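Local coordinates for protein putative phophotriesterase (Proteus mirabilis, PDB 3RHG) that probably hydrolyses ester bonds as a zinc-dependent member of the phosphotriesterase family, binding two divalent metal ions per subunit, at residues P22-F27 with K90-A95; R103-L108 with V119-G124; G162-I167 with A194-H199; L291-F296 with N307-V312. All coordinates share one frame; numbering follows the deposited sequence.

Contact 1. Residues P22-F27 with K90-A95; sequences PHEHLF and KTIVDA. With ZN (zinc ion), chain B.
A single carboxylate oxygen, Asp94 OD1 at the end of strand 89-94, reaches across to two successive backbone amides just beyond strand 19-24. Leu26 N donates to Asp94 OD1 over 2.8 Å and meets its anti lone pair; Phe27 N adds a weaker bond to the same oxygen. Asp94 places the carboxylate there by holding CG anti to its own backbone N (chi1 174°). The other oxygen is used too, for a water bridges Asp94 OD2 and Phe27 O, donating to both. Upstream, the strands pair in parallel: Glu24 N donates to Val93 O (3.0 Å), and Ala95 N returns a nearly straight 2.8 Å bond to Glu24 O. This pairing fixes the backbone between His23 and His25, the His-X-His motif of the amidohydrolase superfamily, whose NE2 atoms bind one zinc ion at 2.1 and 2.0 Å respectively. Ala95 CB lies over one face of the His23 ring, 3.9 Å from its centroid, a CH-pi contact that packs the residue after strand 89-94 against this zinc-binding histidine, while His23 ND1 is held by Asn197. Glu166 and Asp294 also bind this zinc. On the side away from the metal, Leu26 CD1 touches Ile92 CD1 at 3.8 Å, and Glu24 CG lies across the Ile92 side chain before the glutamate bends away to Ser292. The apolar group continues into the surrounding helices: Leu26 and Ile92 both pack on Leu81 of helix 74-86, Phe27 reaches helix 105-115, and Val93 meets strand 118-123 next in the sheet.

Contact 2. Residues R103-L108 with V119-G124; sequences RDIRKL and VVASSG
Ile105 and Leu108 close on the Ala121 methyl group inside a beta-alpha-beta unit of the (beta/alpha)8 (TIM) barrel, where helix 105-115 packs against strand 118-123, the strand it leads into. The tight part is small and apolar. Ile105 CD1 approaches Ala121 CB to 3.3 Å, closer than usual for two carbons, while Leu108 CD1 meets the same methyl at 3.8 Å. Two side chains one helical turn apart thus converge on one alanine. The other branch of the leucine, CD2, turns to Val119 CG1 at 3.9 Å, the two side chains crossing at about a right angle. With Val119 and Ala121 directed toward the helix and Val120 away from it, this part of the strand gives the helix a face of small aliphatic groups.

The looser side begins at the partly exposed residues ahead of the helix. Asp104 is the N-cap: its OD1 accepts from Lys107 N, approached from above the carboxylate plane, and its OD2 forms a salt bridge with Lys107 NZ (3.1 Å). This pair fastens the first turn without touching the strand. Arg103, by contrast, spans the gap with a long side chain, extended through chi2 and then bent at chi3 (54°), which carries its guanidinium to the end of the strand. There its NH1 also forms a salt bridge with Glu149, which accepts from Ser123 OG as well. Across the contact, Arg103 NH1 donates to Ser122 O over 3.0 Å; the oxygen lies near the guanidinium plane, and the donor falls on a carbonyl lone pair.

Contact 3. Residues G162-I167 with A194-H199; sequences GMIGEI and ASMNIH. With ZN (zinc ion), chain C; ZN (zinc ion), chain B.
Ala194 CB meets Ile164 CD1 at 4.0 Å where two parallel strands of the (beta/alpha)8 barrel, 163-168 and 195-199, come together. At Ser195 a water links the backbone N to Gly162 O, while the carbonyl accepts from Ile164 N. Met196 CG follows on the apolar face, packing against Ile164 CG2. The backbone of Asn197 makes two bonds to strand 163-168: its N donates to Ile164 O (2.8 Å) and its O accepts from Ile167 N (2.9 Å). Between those bonds lies a beta bulge, with Gly165 and Glu166 joined by a cis peptide. Gly165 CA lies 3.5 Å from Asn197 O. The Asn197 side chain, touched by the methyl of Met163, reaches His23, a ligand of one zinc. Ile198 CD1 then rests on Ile167 CB, returning to the apolar face covered by helices 139-151 and 175-188. At His199 the backbone N donates to Ile167 O, and the side chain enters the binuclear metal site, where Glu166 bridges the two zinc ions; its OE2 binds the ion shared with His23, His25 and Asp294. Glu166 OE1 and His199 ND1 bind the other zinc at 1.9 and 2.0 Å respectively, with the carboxylate and imidazole planes 48° apart.

Contact 4. Residues L291-F296 with N307-V312; sequences LSHDVF and NGWGFV. With ZN (zinc ion), chain B; BEZ (benzoic acid), chain D.
This is a buried contact, centred on the His293 ring, between the loop after the last strand of the (beta/alpha)8 barrel, 289-291, and the loop that leads into helix 311-322. The imidazole is wedged into the bend formed by residues 308-312 and covered on both faces. Gly308 O and Trp309 CA lie over one face, the latter 4.0 Å from the ring centroid in a CH-pi contact, and Val312 CG2 covers the opposite face at 3.8 Å from the same centroid. Trp309 adds an offset edge-to-face stack, turning its edge toward the His293 face with the planes 75° apart. The indole also packs on Val295, whose CG2 comes within 3.3 Å of Trp309 NE1 as the two side chains cross at about a right angle. Trp309 NE1 itself makes a weak hydrogen bond to Glu24 of the first barrel strand. Farther back, Leu291 CB packs on Val312 CG1.

Between His293 and Val295, Asp294 points away from the helix and into the active site: OD1 binds the zinc that His23, His25 and Glu166 share, while OD2 lies 3.4 Å from benzoic acid C3. The contact therefore packs the back of a metal-binding loop whose front lines the ligand pocket, and Phe296 CE2 touches the ring of the benzoic acid there. At its outer side Phe311 packs on Trp56 of the second subunit. Val312 N, of helix 311-322, donates a hydrogen bond to His293 NE2 over 2.9 Å, from 30° outside the imidazole plane.

In the fold
From the N terminus, contact 1 pairs the first two barrel strands, closing the long connection that holds helix 74-86. Contact 2 packs the next helix on strand 118-123, and contact 3 joins the fourth and fifth strands around helix 175-188. Contact 4 folds the loop after the eighth strand onto the start of helix 311-322. The four follow in series, none nested or crossed. Backbone bonds from Asp94 to Val120 and from Ala121 to Gly162 run contacts 1, 2 and 3 together through one parallel sheet. Contact 4 meets contact 1 through Glu24, tying the loop after the last strand to the first strand, and contacts 1, 3 and 4 share one zinc ion.

Contact 1. Residues P22-F27 with K90-A95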
loop_
_atom_site.group_PDB
_atom_site.type_symbol
_atom_site.label_atom_id
_atom_site.label_comp_id
_atom_site.label_asym_id
_atom_site.label_seq_id
_atom_site.Cartn_x
_atom_site.Cartn_y
_atom_site.Cartn_z
ATOM N N PRO A 22 21.979 0.363 -1.369
ATOM C CA PRO A 22 22.855 0.728 -0.235
ATOM C C PRO A 22 22.304 0.455 1.155
ATOM O O PRO A 22 23.030 0.649 2.145
ATOM C CB PRO A 22 23.070 2.244 -0.436
ATOM C CG PRO A 22 21.763 2.689 -1.072
ATOM C CD PRO A 22 21.367 1.541 -2.008
ATOM N N HIS A 23 21.039 0.062 1.265
ATOM C CA HIS A 23 20.519 -0.188 2.623
ATOM C C HIS A 23 19.446 -1.274 2.610
ATOM O O HIS A 23 18.276 -0.991 2.319
ATOM C CB HIS A 23 19.950 1.084 3.283
ATOM C CG HIS A 23 19.521 0.879 4.717
ATOM N ND1 HIS A 23 20.144 1.492 5.788
ATOM C CD2 HIS A 23 18.532 0.115 5.247
ATOM C CE1 HIS A 23 19.553 1.122 6.915
ATOM N NE2 HIS A 23 18.571 0.281 6.619
ATOM N N GLU A 24 19.853 -2.504 2.922
ATOM C CA GLU A 24 18.938 -3.653 2.931
ATOM C C GLU A 24 19.306 -4.526 4.117
ATOM O O GLU A 24 20.346 -4.312 4.734
ATOM C CB GLU A 24 19.092 -4.465 1.618
ATOM C CG GLU A 24 18.885 -3.644 0.366
ATOM C CD GLU A 24 17.471 -3.139 0.229
ATOM O OE1 GLU A 24 16.536 -3.673 0.899
ATOM O OE2 GLU A 24 17.284 -2.187 -0.552
ATOM N N HIS A 25 18.463 -5.502 4.434
ATOM C CA HIS A 25 18.856 -6.546 5.374
ATOM C C HIS A 25 18.651 -7.891 4.737
ATOM O O HIS A 25 17.529 -8.251 4.428
ATOM C CB HIS A 25 18.108 -6.420 6.710
ATOM C CG HIS A 25 18.285 -5.068 7.323
ATOM N ND1 HIS A 25 19.344 -4.765 8.149
ATOM C CD2 HIS A 25 17.604 -3.909 7.140
ATOM C CE1 HIS A 25 19.283 -3.492 8.496
ATOM N NE2 HIS A 25 18.231 -2.949 7.904
ATOM N N LEU A 26 19.748 -8.598 4.482
ATOM C CA LEU A 26 19.651 -9.967 3.971
ATOM C C LEU A 26 19.361 -10.947 5.099
ATOM O O LEU A 26 18.455 -11.769 4.975
ATOM C CB LEU A 26 20.922 -10.392 3.225
ATOM C CG LEU A 26 21.005 -9.845 1.791
ATOM C CD1 LEU A 26 20.998 -8.309 1.809
ATOM C CD2 LEU A 26 22.233 -10.397 1.042
ATOM N N PHE A 27 20.145 -10.850 6.174
ATOM C CA PHE A 27 20.005 -11.710 7.349
ATOM C C PHE A 27 19.919 -10.843 8.596
ATOM O O PHE A 27 20.842 -10.077 8.923
ATOM C CB PHE A 27 21.169 -12.704 7.439
ATOM C CG PHE A 27 21.294 -13.574 6.215
ATOM C CD1 PHE A 27 20.431 -14.657 6.031
ATOM C CD2 PHE A 27 22.248 -13.306 5.234
ATOM C CE1 PHE A 27 20.502 -15.448 4.901
ATOM C CE2 PHE A 27 22.328 -14.097 4.094
ATOM C CZ PHE A 27 21.454 -15.169 3.921
ATOM N N LYS A 90 23.976 -5.659 -9.112
ATOM C CA LYS A 90 25.355 -6.152 -8.952
ATOM C C LYS A 90 25.865 -6.097 -7.519
ATOM O O LYS A 90 26.733 -6.883 -7.136
ATOM C CB LYS A 90 26.340 -5.405 -9.890
ATOM C CG LYS A 90 25.960 -5.382 -11.359
ATOM C CD LYS A 90 26.178 -6.717 -12.047
ATOM C CE LYS A 90 26.005 -6.578 -13.568
ATOM N NZ LYS A 90 25.544 -7.827 -14.235
ATOM N N THR A 91 25.350 -5.154 -6.733
ATOM C CA THR A 91 25.879 -4.917 -5.395
ATOM C C THR A 91 24.742 -4.648 -4.421
ATOM O O THR A 91 23.820 -3.886 -4.734
ATOM C CB THR A 91 26.855 -3.713 -5.403
ATOM O OG1 THR A 91 27.898 -3.939 -6.379
ATOM C CG2 THR A 91 27.473 -3.485 -4.012
ATOM N N ILE A 92 24.826 -5.253 -3.231
ATOM C CA ILE A 92 23.825 -5.025 -2.188
ATOM C C ILE A 92 24.509 -4.891 -0.836
ATOM O O ILE A 92 25.480 -5.612 -0.555
ATOM C CB ILE A 92 22.727 -6.150 -2.185
ATOM C CG1 ILE A 92 21.549 -5.776 -1.268
ATOM C CG2 ILE A 92 23.320 -7.505 -1.813
ATOM C CD1 ILE A 92 20.298 -6.651 -1.508
ATOM N N VAL A 93 24.049 -3.936 -0.026
ATOM C CA VAL A 93 24.619 -3.712 1.306
ATOM C C VAL A 93 23.663 -4.223 2.370
ATOM O O VAL A 93 22.509 -3.812 2.413
ATOM C CB VAL A 93 24.871 -2.203 1.580
ATOM C CG1 VAL A 93 25.459 -1.970 2.988
ATOM C CG2 VAL A 93 25.796 -1.609 0.528
ATOM N N ASP A 94 24.157 -5.128 3.206
ATOM C CA ASP A 94 23.406 -5.572 4.372
ATOM C C ASP A 94 23.778 -4.642 5.526
ATOM O O ASP A 94 24.936 -4.632 5.953
ATOM C CB ASP A 94 23.781 -7.010 4.724
ATOM C CG ASP A 94 23.131 -7.479 6.008
ATOM O OD1 ASP A 94 21.997 -7.961 5.957
ATOM O OD2 ASP A 94 23.781 -7.395 7.071
ATOM N N ALA A 95 22.807 -3.866 6.006
ATOM C CA ALA A 95 23.024 -2.840 7.035
ATOM C C ALA A 95 22.794 -3.385 8.450
ATOM O O ALA A 95 22.632 -2.611 9.403
ATOM C CB ALA A 95 22.133 -1.620 6.770
HETATM ZN ZN ZN B . 17.719 -1.021 7.964
HETATM O O HOH W 1 23.433 -10.044 8.307
#

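Contact 2. Residues R103-L108 with V119-G124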
loop_
_atom_site.group_PDB
_atom_site.type_symbol
_atom_site.label_atom_id
_atom_site.label_comp_id
_atom_site.label_asym_id
_atom_site.label_seq_id
_atom_site.Cartn_x
_atom_site.Cartn_y
_atom_site.Cartn_z
ATOM N N ARG A 103 23.028 -10.058 12.858
ATOM C CA ARG A 103 23.982 -10.071 11.743
ATOM C C ARG A 103 24.498 -11.495 11.523
ATOM O O ARG A 103 24.832 -12.175 12.499
ATOM C CB ARG A 103 25.162 -9.137 12.035
ATOM C CG ARG A 103 26.182 -9.111 10.900
ATOM C CD ARG A 103 27.317 -8.135 11.172
ATOM N NE ARG A 103 27.940 -8.401 12.459
ATOM C CZ ARG A 103 28.892 -7.660 13.005
ATOM N NH1 ARG A 103 29.384 -6.607 12.335
ATOM N NH2 ARG A 103 29.356 -7.972 14.222
ATOM N N ASP A 104 24.571 -11.941 10.265
ATOM C CA ASP A 104 25.058 -13.311 9.951
ATOM C C ASP A 104 26.126 -13.262 8.874
ATOM O O ASP A 104 25.831 -13.464 7.700
ATOM C CB ASP A 104 23.916 -14.232 9.499
ATOM C CG ASP A 104 24.294 -15.701 9.547
ATOM O OD1 ASP A 104 25.495 -16.028 9.366
ATOM O OD2 ASP A 104 23.398 -16.543 9.801
ATOM N N ILE A 105 27.362 -13.001 9.279
ATOM C CA ILE A 105 28.444 -12.746 8.331
ATOM C C ILE A 105 28.733 -13.975 7.465
ATOM O O ILE A 105 29.027 -13.854 6.262
ATOM C CB ILE A 105 29.725 -12.237 9.070
ATOM C CG1 ILE A 105 30.718 -11.637 8.078
ATOM C CG2 ILE A 105 30.359 -13.338 9.919
ATOM C CD1 ILE A 105 30.140 -10.435 7.294
ATOM N N ARG A 106 28.600 -15.168 8.047
ATOM C CA ARG A 106 28.884 -16.387 7.283
ATOM C C ARG A 106 27.861 -16.619 6.175
ATOM O O ARG A 106 28.230 -16.965 5.037
ATOM C CB ARG A 106 29.037 -17.608 8.182
ATOM C CG ARG A 106 30.272 -17.561 9.076
ATOM C CD ARG A 106 30.185 -18.617 10.185
ATOM N NE ARG A 106 31.301 -18.537 11.129
ATOM C CZ ARG A 106 31.370 -17.676 12.142
ATOM N NH1 ARG A 106 30.385 -16.809 12.354
ATOM N NH2 ARG A 106 32.424 -17.678 12.948
ATOM N N LYS A 107 26.586 -16.391 6.466
ATOM C CA LYS A 107 25.575 -16.484 5.412
ATOM C C LYS A 107 25.701 -15.395 4.338
ATOM O O LYS A 107 25.414 -15.656 3.160
ATOM C CB LYS A 107 24.159 -16.560 5.991
ATOM C CG LYS A 107 23.889 -17.899 6.663
ATOM C CD LYS A 107 22.475 -18.034 7.170
ATOM C CE LYS A 107 22.288 -19.368 7.908
ATOM N NZ LYS A 107 23.153 -19.526 9.136
ATOM N N LEU A 108 26.123 -14.187 4.728
ATOM C CA LEU A 108 26.356 -13.128 3.745
ATOM C C LEU A 108 27.412 -13.594 2.736
ATOM O O LEU A 108 27.235 -13.431 1.528
ATOM C CB LEU A 108 26.781 -11.821 4.421
ATOM C CG LEU A 108 25.681 -11.079 5.212
ATOM C CD1 LEU A 108 26.288 -9.920 5.989
ATOM C CD2 LEU A 108 24.543 -10.594 4.321
ATOM N N VAL A 119 28.345 -8.491 -2.037
ATOM C CA VAL A 119 27.586 -8.307 -0.805
ATOM C C VAL A 119 28.469 -7.596 0.203
ATOM O O VAL A 119 29.580 -8.059 0.503
ATOM C CB VAL A 119 27.123 -9.656 -0.226
ATOM C CG1 VAL A 119 26.455 -9.453 1.142
ATOM C CG2 VAL A 119 26.168 -10.343 -1.176
ATOM N N VAL A 120 27.987 -6.464 0.713
ATOM C CA VAL A 120 28.758 -5.678 1.657
ATOM C C VAL A 120 28.131 -5.860 3.050
ATOM O O VAL A 120 26.901 -5.691 3.224
ATOM C CB VAL A 120 28.768 -4.187 1.252
ATOM C CG1 VAL A 120 29.469 -3.333 2.299
ATOM C CG2 VAL A 120 29.401 -3.994 -0.173
ATOM N N ALA A 121 28.966 -6.238 4.022
ATOM C CA ALA A 121 28.520 -6.330 5.431
ATOM C C ALA A 121 28.780 -5.007 6.151
ATOM O O ALA A 121 29.564 -4.152 5.685
ATOM C CB ALA A 121 29.210 -7.482 6.155
ATOM N N SER A 122 28.115 -4.840 7.288
ATOM C CA SER A 122 28.212 -3.611 8.058
ATOM C C SER A 122 28.661 -3.888 9.474
ATOM O O SER A 122 28.489 -5.010 10.001
ATOM C CB SER A 122 26.869 -2.871 8.089
ATOM O OG SER A 122 26.480 -2.491 6.785
ATOM N N SER A 123 29.232 -2.845 10.081
ATOM C CA SER A 123 29.631 -2.863 11.485
ATOM C C SER A 123 29.106 -1.595 12.145
ATOM O O SER A 123 29.473 -0.485 11.751
ATOM C CB SER A 123 31.167 -2.893 11.593
ATOM O OG SER A 123 31.565 -2.766 12.946
ATOM N N GLY A 124 28.313 -1.743 13.203
ATOM C CA GLY A 124 27.821 -0.556 13.898
ATOM C C GLY A 124 26.766 -0.940 14.904
ATOM O O GLY A 124 25.955 -1.822 14.635
#

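Contact 3. Residues G162-I167 with A194-H199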
loop_
_atom_site.group_PDB
_atom_site.type_symbol
_atom_site.label_atom_id
_atom_site.label_comp_id
_atom_site.label_asym_id
_atom_site.label_seq_id
_atom_site.Cartn_x
_atom_site.Cartn_y
_atom_site.Cartn_z
ATOM N N GLY A 162 32.216 -3.487 5.159
ATOM C CA GLY A 162 32.602 -2.412 4.238
ATOM C C GLY A 162 31.799 -1.132 4.449
ATOM O O GLY A 162 31.980 -0.163 3.704
ATOM N N MET A 163 30.927 -1.116 5.469
ATOM C CA MET A 163 30.159 0.087 5.835
ATOM C C MET A 163 30.044 0.152 7.348
ATOM O O MET A 163 29.968 -0.881 8.026
ATOM C CB MET A 163 28.726 0.055 5.274
ATOM C CG MET A 163 27.961 1.363 5.492
ATOM S SD MET A 163 26.408 1.417 4.555
ATOM C CE MET A 163 25.314 0.480 5.662
ATOM N N ILE A 164 30.049 1.372 7.864
ATOM C CA ILE A 164 29.799 1.594 9.285
ATOM C C ILE A 164 28.313 1.902 9.437
ATOM O O ILE A 164 27.805 2.836 8.824
ATOM C CB ILE A 164 30.651 2.755 9.831
ATOM C CG1 ILE A 164 32.148 2.436 9.673
ATOM C CG2 ILE A 164 30.282 3.048 11.297
ATOM C CD1 ILE A 164 33.066 3.652 9.890
ATOM N N GLY A 165 27.607 1.096 10.220
ATOM C CA GLY A 165 26.162 1.314 10.391
ATOM C C GLY A 165 25.399 0.012 10.470
ATOM O O GLY A 165 26.020 -1.043 10.572
ATOM N N GLU A 166 24.062 0.081 10.469
ATOM C CA GLU A 166 23.343 1.339 10.645
ATOM C C GLU A 166 23.382 1.762 12.121
ATOM O O GLU A 166 23.018 0.976 13.023
ATOM C CB GLU A 166 21.912 1.255 10.112
ATOM C CG GLU A 166 21.020 0.189 10.742
ATOM C CD GLU A 166 19.598 0.263 10.172
ATOM O OE1 GLU A 166 18.944 1.305 10.357
ATOM O OE2 GLU A 166 19.141 -0.692 9.512
ATOM N N ILE A 167 23.889 2.965 12.370
ATOM C CA ILE A 167 24.153 3.426 13.737
ATOM C C ILE A 167 22.842 3.880 14.352
ATOM O O ILE A 167 22.149 4.743 13.810
ATOM C CB ILE A 167 25.174 4.575 13.778
ATOM C CG1 ILE A 167 26.476 4.166 13.081
ATOM C CG2 ILE A 167 25.432 5.049 15.243
ATOM C CD1 ILE A 167 27.203 2.969 13.751
ATOM N N ALA A 194 35.330 4.050 4.166
ATOM C CA ALA A 194 34.083 3.597 4.818
ATOM C C ALA A 194 33.048 4.704 4.938
ATOM O O ALA A 194 33.332 5.758 5.563
ATOM C CB ALA A 194 34.371 3.016 6.198
ATOM N N SER A 195 31.853 4.483 4.369
ATOM C CA SER A 195 30.721 5.376 4.632
ATOM C C SER A 195 30.102 5.028 5.979
ATOM O O SER A 195 30.353 3.939 6.525
ATOM C CB SER A 195 29.652 5.280 3.555
ATOM O OG SER A 195 28.976 4.019 3.546
ATOM N N MET A 196 29.302 5.949 6.503
ATOM C CA MET A 196 28.614 5.741 7.768
ATOM C C MET A 196 27.142 6.010 7.532
ATOM O O MET A 196 26.785 7.098 7.081
ATOM C CB MET A 196 29.142 6.711 8.825
ATOM C CG MET A 196 28.545 6.441 10.198
ATOM S SD MET A 196 28.843 7.836 11.333
ATOM C CE MET A 196 30.575 8.162 11.109
ATOM N N ASN A 197 26.309 5.015 7.824
ATOM C CA ASN A 197 24.868 5.073 7.616
ATOM C C ASN A 197 24.206 5.192 8.975
ATOM O O ASN A 197 24.434 4.330 9.842
ATOM C CB ASN A 197 24.433 3.801 6.901
ATOM C CG ASN A 197 22.973 3.793 6.496
ATOM O OD1 ASN A 197 22.296 2.818 6.770
ATOM N ND2 ASN A 197 22.500 4.835 5.779
ATOM N N ILE A 198 23.445 6.270 9.180
ATOM C CA ILE A 198 22.823 6.515 10.482
ATOM C C ILE A 198 21.357 6.118 10.442
ATOM O O ILE A 198 20.582 6.668 9.678
ATOM C CB ILE A 198 22.913 8.014 10.899
ATOM C CG1 ILE A 198 24.340 8.568 10.712
ATOM C CG2 ILE A 198 22.427 8.224 12.349
ATOM C CD1 ILE A 198 25.361 7.860 11.482
ATOM N N HIS A 199 20.960 5.197 11.319
ATOM C CA HIS A 199 19.557 4.935 11.518
ATOM C C HIS A 199 18.974 6.165 12.205
ATOM O O HIS A 199 19.295 6.448 13.371
ATOM C CB HIS A 199 19.360 3.708 12.429
ATOM C CG HIS A 199 17.966 3.589 12.968
ATOM N ND1 HIS A 199 16.995 2.822 12.362
ATOM C CD2 HIS A 199 17.381 4.143 14.064
ATOM C CE1 HIS A 199 15.867 2.919 13.052
ATOM N NE2 HIS A 199 16.078 3.711 14.090
HETATM ZN ZN ZN C . 17.093 1.696 10.685
HETATM ZN ZN ZN B . 17.719 -1.021 7.964
HETATM O O HOH W 2 31.033 2.277 2.727
#

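Contact 4. Residues L291-F296 with N307-V312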
loop_
_atom_site.group_PDB
_atom_site.type_symbol
_atom_site.label_atom_id
_atom_site.label_comp_id
_atom_site.label_asym_id
_atom_site.label_seq_id
_atom_site.Cartn_x
_atom_site.Cartn_y
_atom_site.Cartn_z
ATOM N N LEU A 291 18.847 5.563 -2.754
ATOM C CA LEU A 291 17.528 4.906 -2.735
ATOM C C LEU A 291 17.669 3.448 -2.359
ATOM O O LEU A 291 18.589 2.781 -2.817
ATOM C CB LEU A 291 16.934 4.912 -4.145
ATOM C CG LEU A 291 16.845 6.271 -4.840
ATOM C CD1 LEU A 291 16.308 6.111 -6.261
ATOM C CD2 LEU A 291 16.013 7.292 -4.068
ATOM N N SER A 292 16.762 2.925 -1.527
ATOM C CA SER A 292 16.805 1.502 -1.220
ATOM C C SER A 292 15.425 1.066 -0.682
ATOM O O SER A 292 14.492 1.891 -0.630
ATOM C CB SER A 292 17.945 1.203 -0.217
ATOM O OG SER A 292 18.720 0.066 -0.618
ATOM N N HIS A 293 15.293 -0.217 -0.314
ATOM C CA HIS A 293 14.013 -0.797 0.129
ATOM C C HIS A 293 13.948 -1.041 1.642
ATOM O O HIS A 293 12.859 -1.154 2.197
ATOM C CB HIS A 293 13.811 -2.187 -0.511
ATOM C CG HIS A 293 13.933 -2.213 -2.001
ATOM N ND1 HIS A 293 15.144 -2.410 -2.636
ATOM C CD2 HIS A 293 12.998 -2.110 -2.985
ATOM C CE1 HIS A 293 14.952 -2.420 -3.950
ATOM N NE2 HIS A 293 13.660 -2.244 -4.189
ATOM N N ASP A 294 15.108 -1.212 2.280
ATOM C CA ASP A 294 15.147 -1.621 3.691
ATOM C C ASP A 294 14.361 -2.887 3.956
ATOM O O ASP A 294 13.655 -2.969 4.962
ATOM C CB ASP A 294 14.691 -0.487 4.637
ATOM C CG ASP A 294 15.123 -0.720 6.070
ATOM O OD1 ASP A 294 16.135 -1.441 6.273
ATOM O OD2 ASP A 294 14.447 -0.200 7.014
ATOM N N VAL A 295 14.472 -3.880 3.075
ATOM C CA VAL A 295 13.873 -5.189 3.364
ATOM C C VAL A 295 14.383 -5.641 4.733
ATOM O O VAL A 295 15.590 -5.712 4.948
ATOM C CB VAL A 295 14.214 -6.240 2.287
ATOM C CG1 VAL A 295 13.795 -7.653 2.751
ATOM C CG2 VAL A 295 13.532 -5.877 0.970
ATOM N N PHE A 296 13.474 -5.939 5.664
ATOM C CA PHE A 296 13.908 -6.352 6.992
ATOM C C PHE A 296 12.898 -7.260 7.672
ATOM O O PHE A 296 13.110 -7.664 8.819
ATOM C CB PHE A 296 14.249 -5.139 7.880
ATOM C CG PHE A 296 13.048 -4.446 8.517
ATOM C CD1 PHE A 296 12.764 -4.646 9.869
ATOM C CD2 PHE A 296 12.246 -3.556 7.783
ATOM C CE1 PHE A 296 11.665 -4.008 10.488
ATOM C CE2 PHE A 296 11.147 -2.897 8.377
ATOM C CZ PHE A 296 10.869 -3.108 9.735
ATOM N N ASN A 307 7.296 -6.056 -2.003
ATOM C CA ASN A 307 7.905 -5.484 -3.193
ATOM C C ASN A 307 9.298 -5.999 -3.544
ATOM O O ASN A 307 9.783 -5.735 -4.643
ATOM C CB ASN A 307 7.838 -3.959 -3.166
ATOM C CG ASN A 307 6.401 -3.465 -3.286
ATOM O OD1 ASN A 307 5.643 -3.950 -4.139
ATOM N ND2 ASN A 307 6.004 -2.545 -2.412
ATOM N N GLY A 308 9.909 -6.770 -2.638
ATOM C CA GLY A 308 11.192 -7.402 -2.912
ATOM C C GLY A 308 12.322 -6.420 -3.170
ATOM O O GLY A 308 12.276 -5.266 -2.690
ATOM N N TRP A 309 13.344 -6.870 -3.912
ATOM C CA TRP A 309 14.561 -6.093 -4.133
ATOM C C TRP A 309 14.656 -5.529 -5.541
ATOM O O TRP A 309 15.638 -4.847 -5.872
ATOM C CB TRP A 309 15.819 -6.907 -3.800
ATOM C CG TRP A 309 16.132 -6.935 -2.316
ATOM C CD1 TRP A 309 16.184 -5.856 -1.475
ATOM C CD2 TRP A 309 16.451 -8.083 -1.510
ATOM N NE1 TRP A 309 16.539 -6.256 -0.207
ATOM C CE2 TRP A 309 16.687 -7.620 -0.199
ATOM C CE3 TRP A 309 16.543 -9.463 -1.768
ATOM C CZ2 TRP A 309 17.001 -8.488 0.859
ATOM C CZ3 TRP A 309 16.891 -10.315 -0.730
ATOM C CH2 TRP A 309 17.096 -9.826 0.576
ATOM N N GLY A 310 13.637 -5.789 -6.368
ATOM C CA GLY A 310 13.649 -5.264 -7.730
ATOM C C GLY A 310 12.855 -3.978 -7.881
ATOM O O GLY A 310 12.860 -3.345 -8.933
ATOM N N PHE A 311 12.173 -3.572 -6.826
ATOM C CA PHE A 311 11.188 -2.502 -6.928
ATOM C C PHE A 311 11.788 -1.113 -7.224
ATOM O O PHE A 311 11.314 -0.375 -8.105
ATOM C CB PHE A 311 10.341 -2.451 -5.656
ATOM C CG PHE A 311 9.197 -1.479 -5.749
ATOM C CD1 PHE A 311 7.989 -1.867 -6.324
ATOM C CD2 PHE A 311 9.339 -0.175 -5.297
ATOM C CE1 PHE A 311 6.926 -0.965 -6.437
ATOM C CE2 PHE A 311 8.290 0.733 -5.406
ATOM C CZ PHE A 311 7.077 0.338 -5.977
ATOM N N VAL A 312 12.829 -0.742 -6.493
ATOM C CA VAL A 312 13.485 0.560 -6.725
ATOM C C VAL A 312 13.985 0.700 -8.163
ATOM O O VAL A 312 13.594 1.637 -8.872
ATOM C CB VAL A 312 14.578 0.849 -5.662
ATOM C CG1 VAL A 312 15.550 1.947 -6.136
ATOM C CG2 VAL A 312 13.923 1.264 -4.353
HETATM ZN ZN ZN B . 17.719 -1.021 7.964
HETATM C C BEZ D . 11.618 2.485 12.492
HETATM O O1 BEZ D . 12.403 3.378 12.876
HETATM O O2 BEZ D . 10.811 1.977 13.307
HETATM C C1 BEZ D . 11.629 2.017 11.072
HETATM C C2 BEZ D . 12.609 2.458 10.178
HETATM C C3 BEZ D . 12.607 1.996 8.863
HETATM C C4 BEZ D . 11.622 1.118 8.434
HETATM C C5 BEZ D . 10.641 0.693 9.325
HETATM C C6 BEZ D . 10.639 1.133 10.646
#